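Local coordinates for dTDP-4-dehydrorhamnose reductase (Sulfolobus tokodaii, PDB 2GGS), which binds NADPH and probably reduces dTDP-4-dehydrorhamnose with it, at residues A[197-202]-A[256-261]; A[41-46]-A[63-68]; A[122-127]-A[133-138]. All blocks are in the same frame, centred on the assembly; numbering follows the deposited sequence.

How the interactions relate
Along the chain the contacts come in the order interaction 2, interaction 3, interaction 1, each closing before the next opens. Interactions 2 and 3 lie next to the parallel Rossmann sheet; interaction 1 reaches it through helix 186-199. Interaction 2 joins the loops after strands 39-40 and 60-63; interaction 3 folds the loop before helix 129-141 onto that helix. Their centres are about 18 Å apart, yet they touch, Ala66 CB lying 4.1 Å from Lys134 NZ, and together they line the NADPH site. Interaction 1 touches neither, its centre about 26 Å from that of interaction 2 and 23 Å from that of interaction 3, and holds helix 253-258 to helix 186-199 away from the cofactor.

Interaction 1. Residues A[197-202]-A[256-261]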
# COMPACT_ATOMS: atom_id res chain seq x y z
N LEU A 197 -10.49 -6.55 9.87
CA LEU A 197 -10.08 -7.85 10.40
C LEU A 197 -11.14 -8.47 11.28
O LEU A 197 -11.51 -9.64 11.06
CB LEU A 197 -8.81 -7.72 11.24
CG LEU A 197 -7.54 -7.49 10.43
CD1 LEU A 197 -6.33 -7.91 11.26
CD2 LEU A 197 -7.59 -8.27 9.14
N GLU A 198 -11.55 -7.71 12.29
CA GLU A 198 -12.57 -8.14 13.23
C GLU A 198 -13.77 -8.64 12.46
O GLU A 198 -14.36 -9.64 12.85
CB GLU A 198 -12.99 -7.02 14.24
CG GLU A 198 -12.39 -5.60 14.04
CD GLU A 198 -13.39 -4.41 14.27
OE1 GLU A 198 -13.15 -3.60 15.22
OE2 GLU A 198 -14.38 -4.26 13.50
N LEU A 199 -14.10 -7.96 11.35
CA LEU A 199 -15.28 -8.25 10.53
C LEU A 199 -15.17 -9.47 9.62
O LEU A 199 -16.18 -9.95 9.12
CB LEU A 199 -15.68 -7.03 9.71
CG LEU A 199 -16.10 -5.78 10.49
CD1 LEU A 199 -16.27 -4.60 9.57
CD2 LEU A 199 -17.37 -6.01 11.32
N ARG A 200 -13.95 -9.96 9.38
CA ARG A 200 -13.73 -11.09 8.45
C ARG A 200 -14.36 -10.88 7.07
O ARG A 200 -14.85 -11.81 6.43
CB ARG A 200 -14.12 -12.45 9.07
CG ARG A 200 -13.05 -13.02 9.97
CD ARG A 200 -12.81 -14.52 9.74
NE ARG A 200 -11.68 -15.06 10.52
CZ ARG A 200 -10.74 -14.34 11.15
NH1 ARG A 200 -10.75 -13.01 11.12
NH2 ARG A 200 -9.78 -14.95 11.82
N LYS A 201 -14.34 -9.63 6.61
CA LYS A 201 -14.71 -9.29 5.24
C LYS A 201 -13.91 -10.09 4.19
O LYS A 201 -12.73 -10.37 4.40
CB LYS A 201 -14.49 -7.80 5.01
CG LYS A 201 -15.70 -6.96 5.33
CD LYS A 201 -16.03 -6.04 4.16
CE LYS A 201 -16.72 -6.84 3.07
NZ LYS A 201 -17.50 -6.05 2.11
N THR A 202 -14.56 -10.44 3.09
CA THR A 202 -13.95 -11.15 1.95
C THR A 202 -14.28 -10.39 0.67
O THR A 202 -15.12 -9.47 0.68
CB THR A 202 -14.39 -12.65 1.86
OG1 THR A 202 -15.80 -12.74 1.60
CG2 THR A 202 -14.07 -13.42 3.14
N ARG A 256 -16.51 3.26 3.52
CA ARG A 256 -17.01 4.37 4.33
C ARG A 256 -18.29 3.95 5.01
O ARG A 256 -18.49 4.33 6.14
CB ARG A 256 -17.22 5.64 3.52
CG ARG A 256 -15.94 6.35 3.13
CD ARG A 256 -16.24 7.81 2.74
NE ARG A 256 -15.14 8.43 1.96
CZ ARG A 256 -15.13 9.70 1.57
NH1 ARG A 256 -16.17 10.49 1.86
NH2 ARG A 256 -14.10 10.18 0.88
N LYS A 257 -19.11 3.13 4.35
CA LYS A 257 -20.31 2.58 5.03
C LYS A 257 -19.97 1.55 6.11
O LYS A 257 -20.47 1.60 7.22
CB LYS A 257 -21.30 1.99 4.03
CG LYS A 257 -21.77 3.00 3.00
CD LYS A 257 -22.76 2.35 2.04
CE LYS A 257 -23.24 3.36 0.99
NZ LYS A 257 -23.88 4.52 1.65
N ILE A 258 -19.06 0.64 5.80
CA ILE A 258 -18.71 -0.47 6.69
C ILE A 258 -17.98 -0.02 7.96
O ILE A 258 -18.24 -0.49 9.08
CB ILE A 258 -17.83 -1.48 5.92
CG1 ILE A 258 -18.66 -2.21 4.88
CG2 ILE A 258 -17.13 -2.47 6.89
CD1 ILE A 258 -17.86 -2.71 3.69
N LEU A 259 -17.03 0.90 7.78
CA LEU A 259 -16.14 1.23 8.85
C LEU A 259 -16.60 2.46 9.63
O LEU A 259 -17.15 3.42 9.07
CB LEU A 259 -14.73 1.45 8.28
CG LEU A 259 -14.21 0.25 7.49
CD1 LEU A 259 -12.83 0.58 6.96
CD2 LEU A 259 -14.16 -1.05 8.32
N SER A 260 -16.35 2.42 10.94
CA SER A 260 -16.71 3.57 11.79
C SER A 260 -15.76 4.74 11.63
O SER A 260 -16.21 5.90 11.57
CB SER A 260 -16.76 3.15 13.26
OG SER A 260 -17.67 2.09 13.39
N THR A 261 -14.47 4.42 11.56
CA THR A 261 -13.38 5.41 11.57
C THR A 261 -13.26 6.23 10.28
O THR A 261 -13.43 5.69 9.18
CB THR A 261 -12.01 4.72 11.84
OG1 THR A 261 -11.06 5.71 12.26
CG2 THR A 261 -11.46 3.93 10.59
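With CG anti to its own carbonyl carbon (chi1 -63°), Leu199 sends its CD1 methyl across to Ile258, whose CG2 stands anti to the backbone N because chi1 is -70°, so that this branch faces the leucine. The two side chains cross obliquely, and Leu199 CD1 comes within 3.5 Å of Ile258 CG2, the shortest approach between the segments. The same Leu199 CD1 lies 4.3 Å from Leu259 CD2, a looser contact that places the leucine tip across two consecutive residues. The other branch of Ile258 has a different neighbour. Lys201, its chain bent at both chi2 and chi3, meets it tip to tip, with Lys201 NZ 3.7 Å from Ile258 CD1 and Lys201 CD 3.8 Å from that same methyl.

Between Leu199 and Lys201, Arg200 is the first residue to leave helical values, in a Schellman motif: it takes a positive phi of 52°, and its N bonds to Leu197 O at 3.0 Å, which turns the chain. Helix 253-258 also finishes within this contact, Leu259 being the first residue to leave helical values, and the Leu259 side chain rests on Ala192 and Leu196 of the longer helix. Glu195 of helix 186-199 clasps the following turn, its two carboxylate oxygens bonding Ser260 N and Thr261 N separately. The contact thus ties helix 253-258 to the helix that leads into edge strand 203-206, with the side chain of Leu259 about 12 Å from that of the NADPH-binding Leu12.

No hydrogen bond joins the two segments, and only 143 Å² is buried between them; their mutual hold therefore rests on van der Waals contact among methyls and the lysine chain, the ammonium making no polar bond across, while Glu195 supplies hydrogen bonds between these parts of the fold.

Interaction 2. Residues A[41-46]-A[63-68]. With NDP (NADPH dihydro-nicotinamide-adenine-dinucleotide phosphate), chain C.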
# COMPACT_ATOMS: atom_id res chain seq x y z
N LEU A 41 12.84 -12.78 6.78
CA LEU A 41 12.35 -13.73 5.77
C LEU A 41 12.20 -13.05 4.43
O LEU A 41 11.49 -12.02 4.27
CB LEU A 41 11.03 -14.41 6.21
CG LEU A 41 10.34 -15.36 5.24
CD1 LEU A 41 11.15 -16.64 5.09
CD2 LEU A 41 8.96 -15.70 5.78
N ASP A 42 12.89 -13.61 3.44
CA ASP A 42 12.75 -13.18 2.07
C ASP A 42 11.60 -13.94 1.45
O ASP A 42 11.69 -15.17 1.26
CB ASP A 42 14.04 -13.46 1.28
CG ASP A 42 14.01 -12.90 -0.13
OD1 ASP A 42 12.90 -12.69 -0.71
OD2 ASP A 42 15.11 -12.67 -0.70
N LEU A 43 10.53 -13.23 1.12
CA LEU A 43 9.33 -13.85 0.54
C LEU A 43 9.54 -14.49 -0.85
O LEU A 43 8.68 -15.25 -1.31
CB LEU A 43 8.19 -12.83 0.46
CG LEU A 43 7.19 -12.87 1.62
CD1 LEU A 43 7.84 -12.84 3.00
CD2 LEU A 43 6.14 -11.76 1.47
N THR A 44 10.67 -14.18 -1.49
CA THR A 44 10.98 -14.79 -2.81
C THR A 44 11.70 -16.15 -2.66
O THR A 44 11.97 -16.82 -3.66
CB THR A 44 11.78 -13.86 -3.74
OG1 THR A 44 13.09 -13.63 -3.21
CG2 THR A 44 11.03 -12.50 -3.96
N ASP A 45 12.01 -16.54 -1.44
CA ASP A 45 12.49 -17.90 -1.15
C ASP A 45 11.25 -18.75 -0.83
O ASP A 45 10.89 -18.95 0.34
CB ASP A 45 13.54 -17.88 -0.01
CG ASP A 45 14.12 -19.27 0.30
OD1 ASP A 45 13.58 -20.30 -0.16
OD2 ASP A 45 15.10 -19.32 1.05
N PHE A 46 10.58 -19.22 -1.88
CA PHE A 46 9.25 -19.80 -1.71
C PHE A 46 9.14 -20.98 -0.73
O PHE A 46 8.23 -21.00 0.09
CB PHE A 46 8.52 -20.07 -3.05
CG PHE A 46 8.50 -18.88 -4.01
CD1 PHE A 46 8.24 -17.57 -3.54
CD2 PHE A 46 8.71 -19.06 -5.37
CE1 PHE A 46 8.24 -16.48 -4.44
CE2 PHE A 46 8.68 -17.99 -6.28
CZ PHE A 46 8.45 -16.68 -5.80
N ASN A 63 -0.75 -9.41 3.94
CA ASN A 63 0.39 -9.33 3.00
C ASN A 63 0.62 -7.90 2.54
O ASN A 63 -0.04 -7.44 1.58
CB ASN A 63 0.17 -10.22 1.78
CG ASN A 63 1.37 -10.21 0.87
OD1 ASN A 63 2.50 -10.20 1.38
ND2 ASN A 63 1.17 -10.15 -0.45
N ALA A 64 1.48 -7.18 3.28
CA ALA A 64 1.83 -5.80 2.91
C ALA A 64 3.19 -5.72 2.23
O ALA A 64 3.61 -4.65 1.78
CB ALA A 64 1.79 -4.88 4.14
N ALA A 65 3.87 -6.85 2.12
CA ALA A 65 5.19 -6.78 1.46
C ALA A 65 5.11 -6.54 -0.06
O ALA A 65 4.23 -7.10 -0.74
CB ALA A 65 5.93 -8.12 1.70
N ALA A 66 6.04 -5.76 -0.60
CA ALA A 66 6.04 -5.44 -2.05
C ALA A 66 7.27 -4.60 -2.40
O ALA A 66 7.82 -3.95 -1.52
CB ALA A 66 4.80 -4.66 -2.45
N MET A 67 7.63 -4.63 -3.67
CA MET A 67 8.60 -3.72 -4.27
C MET A 67 7.78 -2.54 -4.78
O MET A 67 7.09 -2.65 -5.80
CB MET A 67 9.32 -4.42 -5.44
CG MET A 67 10.32 -3.56 -6.15
SD MET A 67 11.11 -4.58 -7.44
CE MET A 67 11.99 -3.32 -8.33
N THR A 68 7.86 -1.43 -4.04
CA THR A 68 7.00 -0.28 -4.30
C THR A 68 7.66 0.90 -5.03
O THR A 68 7.02 1.93 -5.25
CB THR A 68 6.38 0.23 -2.97
OG1 THR A 68 7.43 0.72 -2.13
CG2 THR A 68 5.64 -0.91 -2.23
PA NDP C . 7.09 -0.03 1.82
O1A NDP C . 7.92 0.20 0.63
O2A NDP C . 7.28 0.97 2.90
O5B NDP C . 7.32 -1.47 2.44
C5B NDP C . 7.60 -2.58 1.61
C4B NDP C . 7.71 -3.76 2.53
O4B NDP C . 7.85 -4.92 1.72
C3B NDP C . 8.89 -3.66 3.49
O3B NDP C . 8.48 -4.12 4.75
C2B NDP C . 9.88 -4.65 2.85
O2B NDP C . 10.68 -5.19 3.86
C1B NDP C . 8.90 -5.68 2.30
N9A NDP C . 9.53 -6.51 1.27
C8A NDP C . 9.91 -6.12 0.02
N7A NDP C . 10.47 -7.19 -0.61
C5A NDP C . 10.45 -8.22 0.25
C6A NDP C . 10.91 -9.54 0.15
N6A NDP C . 11.60 -9.95 -0.95
N1A NDP C . 10.74 -10.34 1.25
C2A NDP C . 10.14 -9.92 2.43
N3A NDP C . 9.71 -8.61 2.52
C4A NDP C . 9.88 -7.80 1.45
O3 NDP C . 5.59 -0.12 1.21
PN NDP C . 4.23 0.47 1.86
O1N NDP C . 4.09 0.22 3.28
O2N NDP C . 4.19 1.85 1.33
O5D NDP C . 3.16 -0.36 1.02
C5D NDP C . 2.39 -1.38 1.64
C4D NDP C . 1.49 -2.10 0.63
O4D NDP C . 0.62 -1.14 0.07
C3D NDP C . 2.23 -2.74 -0.54
O3D NDP C . 1.46 -3.87 -0.85
C2D NDP C . 2.13 -1.72 -1.64
O2D NDP C . 2.25 -2.34 -2.91
C1D NDP C . 0.71 -1.18 -1.35
N1N NDP C . 0.54 0.17 -1.91
C2N NDP C . 1.51 1.10 -1.64
C3N NDP C . 1.35 2.44 -1.97
C7N NDP C . 2.44 3.40 -1.64
O7N NDP C . 2.38 4.70 -2.17
N7N NDP C . 3.46 3.02 -0.87
C4N NDP C . 0.08 2.92 -2.65
C5N NDP C . -0.92 1.82 -2.94
C6N NDP C . -0.64 0.50 -2.55
P2B NDP C . 12.25 -4.70 4.10
O1X NDP C . 12.50 -5.17 5.48
O2X NDP C . 12.32 -3.21 3.94
O3X NDP C . 13.17 -5.35 3.05
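Leu43 lays its CD2 methyl against Ala65 CB at 3.7 Å, while its other branch, CD1, lies 3.8 Å from C2A of the NADPH adenine. One leucine therefore lines the base and packs on the opposing loop at once. Leu43 CD2 also passes 4.0 Å from Asn63 OD1, the two side chains running antiparallel to one another. The Asn63 amide has its polar partners outside this contact: its OD1 is hydrogen-bonded to Thr6 OG1 and its ND2 to His104 ND1, which fixes the amide's rotation.

Beside the leucine, the adenine is recognised by two nearly straight bonds. N6A of the cofactor donates to Asp42 OD1 over 3.0 Å at 171°, and Leu43 N donates to N1A over 2.9 Å. Asp42 CG stands anti to its backbone N (chi1 -174°). Thr44 N closes an Asx turn on Asp42 OD1 at 2.8 Å, and Thr44 OG1 adds a second bond to Asp42 OD1, at 2.7 Å; both come from above the carboxylate plane, on the same face. These loops follow strands 39-40 and 60-63 at the carboxyl ends of a parallel sheet ordered 3-2-1-4-5-6-7, the Rossmann topology of the short-chain dehydrogenases/reductases, in which an acidic residue at this point commonly recognises the adenine amino group.

Further along the cofactor the segment 63-68 takes over. Ala66 N donates to the adenosine ribose oxygen O4B, and Ala65 CB sits between that oxygen and Leu43 CD2. Thr68 OG1 donates to the phosphate oxygen O1A at 2.9 Å, while its CG2 methyl approaches the bridging O3 of the pyrophosphate.

Interaction 3. Residues A[122-127]-A[133-138]; sequences DIPNPI and SKLLGE. With NDP (NADPH dihydro-nicotinamide-adenine-dinucleotide phosphate), chain C.
Lys134 NZ is gripped from several sides: it donates to O3D of the nicotinamide ribose of NADPH over 2.9 Å, makes a weak bond to O2D of the same sugar at 3.2 Å, and is also hydrogen-bonded to the backbone oxygen Ile105 O of strand 101-107. The chain reaches this site by bending at chi2 (-72°) and chi3 (-62°), which brings Lys134 CE within 3.2 Å of O2D as well. Replacing Lys134 by an alanine removes the ammonium, and both ribose hydroxyls would probably lose this partner, as would Ile105 O, so that the sugar could shift more easily.

The ends of Lys134 and Leu135 lead in very different directions, one to the ribose and one to two prolines. Leu135, its CG anti to the backbone N (chi1 174°), spreads its methyls between these rings, crossing each at about a right angle. Leu135 CD1 meets Pro124 CB at 3.6 Å. Leu135 CD2 lies 3.6 Å from Pro126 CD and also comes near Pro124 CB, at 3.8 Å. No hydrogen bond crosses between the segments; 144 Å² is buried in all, near the surface, and the close contacts are between carbons of the leucine and the prolines. Glu138, one turn on, is held by Arg150 and Ser106.

The proline-bearing loop 122-127 thereby packs on a helix that also meets the cofactor. Tyr130, hydrogen-bonded through its OH to NADPH, stands four residues before Lys134, giving the Tyr-X-X-X-Lys motif of the short-chain dehydrogenase/reductase family.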
# COMPACT_ATOMS: atom_id res chain seq x y z
N ASP A 122 -14.65 -2.05 -11.07
CA ASP A 122 -14.03 -1.48 -12.29
C ASP A 122 -12.86 -2.35 -12.73
O ASP A 122 -12.22 -3.03 -11.91
CB ASP A 122 -13.56 -0.04 -12.09
CG ASP A 122 -14.70 0.98 -12.01
OD1 ASP A 122 -15.74 0.79 -12.66
OD2 ASP A 122 -14.53 2.00 -11.34
N ILE A 123 -12.60 -2.38 -14.03
CA ILE A 123 -11.64 -3.33 -14.58
C ILE A 123 -10.24 -2.77 -14.61
O ILE A 123 -9.97 -1.77 -15.29
CB ILE A 123 -12.05 -3.74 -16.05
CG1 ILE A 123 -13.43 -4.38 -16.07
CG2 ILE A 123 -10.99 -4.65 -16.68
CD1 ILE A 123 -13.53 -5.66 -15.29
N PRO A 124 -9.30 -3.45 -13.91
CA PRO A 124 -7.88 -3.04 -13.94
C PRO A 124 -7.30 -3.10 -15.33
O PRO A 124 -7.65 -3.99 -16.14
CB PRO A 124 -7.20 -4.10 -13.05
CG PRO A 124 -8.31 -4.57 -12.11
CD PRO A 124 -9.51 -4.61 -13.02
N ASN A 125 -6.42 -2.14 -15.61
CA ASN A 125 -5.73 -2.04 -16.89
C ASN A 125 -4.47 -1.21 -16.67
O ASN A 125 -4.38 -0.06 -17.12
CB ASN A 125 -6.64 -1.40 -17.97
CG ASN A 125 -6.05 -1.52 -19.38
OD1 ASN A 125 -5.29 -2.44 -19.69
ND2 ASN A 125 -6.41 -0.59 -20.25
N PRO A 126 -3.48 -1.78 -15.95
CA PRO A 126 -2.32 -0.97 -15.52
C PRO A 126 -1.47 -0.47 -16.68
O PRO A 126 -1.35 -1.17 -17.73
CB PRO A 126 -1.49 -1.93 -14.63
CG PRO A 126 -2.24 -3.23 -14.57
CD PRO A 126 -3.41 -3.20 -15.53
N ILE A 127 -0.87 0.71 -16.50
CA ILE A 127 0.04 1.29 -17.49
C ILE A 127 1.51 1.35 -17.07
O ILE A 127 2.35 1.96 -17.74
CB ILE A 127 -0.48 2.66 -18.00
CG1 ILE A 127 -0.36 3.74 -16.92
CG2 ILE A 127 -1.91 2.50 -18.53
CD1 ILE A 127 -0.72 5.21 -17.41
N SER A 133 2.52 -6.00 -12.09
CA SER A 133 2.96 -7.00 -11.11
C SER A 133 1.99 -7.10 -9.93
O SER A 133 1.65 -8.20 -9.50
CB SER A 133 4.41 -6.78 -10.63
OG SER A 133 4.56 -5.53 -9.99
N LYS A 134 1.51 -5.94 -9.43
CA LYS A 134 0.54 -5.94 -8.37
C LYS A 134 -0.78 -6.56 -8.82
O LYS A 134 -1.37 -7.36 -8.07
CB LYS A 134 0.36 -4.52 -7.81
CG LYS A 134 1.61 -4.03 -7.01
CD LYS A 134 1.82 -4.71 -5.65
CE LYS A 134 0.66 -4.46 -4.65
NZ LYS A 134 0.87 -5.16 -3.35
N LEU A 135 -1.21 -6.26 -10.02
CA LEU A 135 -2.47 -6.86 -10.53
C LEU A 135 -2.34 -8.37 -10.62
O LEU A 135 -3.26 -9.07 -10.28
CB LEU A 135 -2.84 -6.30 -11.90
CG LEU A 135 -4.05 -6.99 -12.54
CD1 LEU A 135 -5.28 -6.85 -11.64
CD2 LEU A 135 -4.26 -6.35 -13.92
N LEU A 136 -1.19 -8.87 -11.06
CA LEU A 136 -0.96 -10.33 -11.07
C LEU A 136 -1.00 -10.91 -9.66
O LEU A 136 -1.65 -11.94 -9.44
CB LEU A 136 0.33 -10.68 -11.84
CG LEU A 136 0.29 -10.21 -13.30
CD1 LEU A 136 1.60 -10.54 -14.00
CD2 LEU A 136 -0.92 -10.70 -14.14
N GLY A 137 -0.43 -10.24 -8.67
CA GLY A 137 -0.59 -10.64 -7.28
C GLY A 137 -2.06 -10.66 -6.84
O GLY A 137 -2.47 -11.59 -6.16
N GLU A 138 -2.83 -9.65 -7.24
CA GLU A 138 -4.28 -9.67 -6.94
C GLU A 138 -4.93 -10.93 -7.48
O GLU A 138 -5.86 -11.49 -6.87
CB GLU A 138 -5.03 -8.52 -7.63
CG GLU A 138 -4.86 -7.21 -7.04
CD GLU A 138 -5.98 -6.28 -7.45
OE1 GLU A 138 -5.90 -5.11 -7.05
OE2 GLU A 138 -6.91 -6.72 -8.19
PA NDP C . 7.09 -0.03 1.82
O1A NDP C . 7.92 0.20 0.63
O2A NDP C . 7.28 0.97 2.90
O5B NDP C . 7.32 -1.47 2.44
C5B NDP C . 7.60 -2.58 1.61
C4B NDP C . 7.71 -3.76 2.53
O4B NDP C . 7.85 -4.92 1.72
C3B NDP C . 8.89 -3.66 3.49
O3B NDP C . 8.48 -4.12 4.75
C2B NDP C . 9.88 -4.65 2.85
O2B NDP C . 10.68 -5.19 3.86
C1B NDP C . 8.90 -5.68 2.30
N9A NDP C . 9.53 -6.51 1.27
C8A NDP C . 9.91 -6.12 0.02
N7A NDP C . 10.47 -7.19 -0.61
C5A NDP C . 10.45 -8.22 0.25
C6A NDP C . 10.91 -9.54 0.15
N6A NDP C . 11.60 -9.95 -0.95
N1A NDP C . 10.74 -10.34 1.25
C2A NDP C . 10.14 -9.92 2.43
N3A NDP C . 9.71 -8.61 2.52
C4A NDP C . 9.88 -7.80 1.45
O3 NDP C . 5.59 -0.12 1.21
PN NDP C . 4.23 0.47 1.86
O1N NDP C . 4.09 0.22 3.28
O2N NDP C . 4.19 1.85 1.33
O5D NDP C . 3.16 -0.36 1.02
C5D NDP C . 2.39 -1.38 1.64
C4D NDP C . 1.49 -2.10 0.63
O4D NDP C . 0.62 -1.14 0.07
C3D NDP C . 2.23 -2.74 -0.54
O3D NDP C . 1.46 -3.87 -0.85
C2D NDP C . 2.13 -1.72 -1.64
O2D NDP C . 2.25 -2.34 -2.91
C1D NDP C . 0.71 -1.18 -1.35
N1N NDP C . 0.54 0.17 -1.91
C2N NDP C . 1.51 1.10 -1.64
C3N NDP C . 1.35 2.44 -1.97
C7N NDP C . 2.44 3.40 -1.64
O7N NDP C . 2.38 4.70 -2.17
N7N NDP C . 3.46 3.02 -0.87
C4N NDP C . 0.08 2.92 -2.65
C5N NDP C . -0.92 1.82 -2.94
C6N NDP C . -0.64 0.50 -2.55
P2B NDP C . 12.25 -4.70 4.10
O1X NDP C . 12.50 -5.17 5.48
O2X NDP C . 12.32 -3.21 3.94
O3X NDP C . 13.17 -5.35 3.05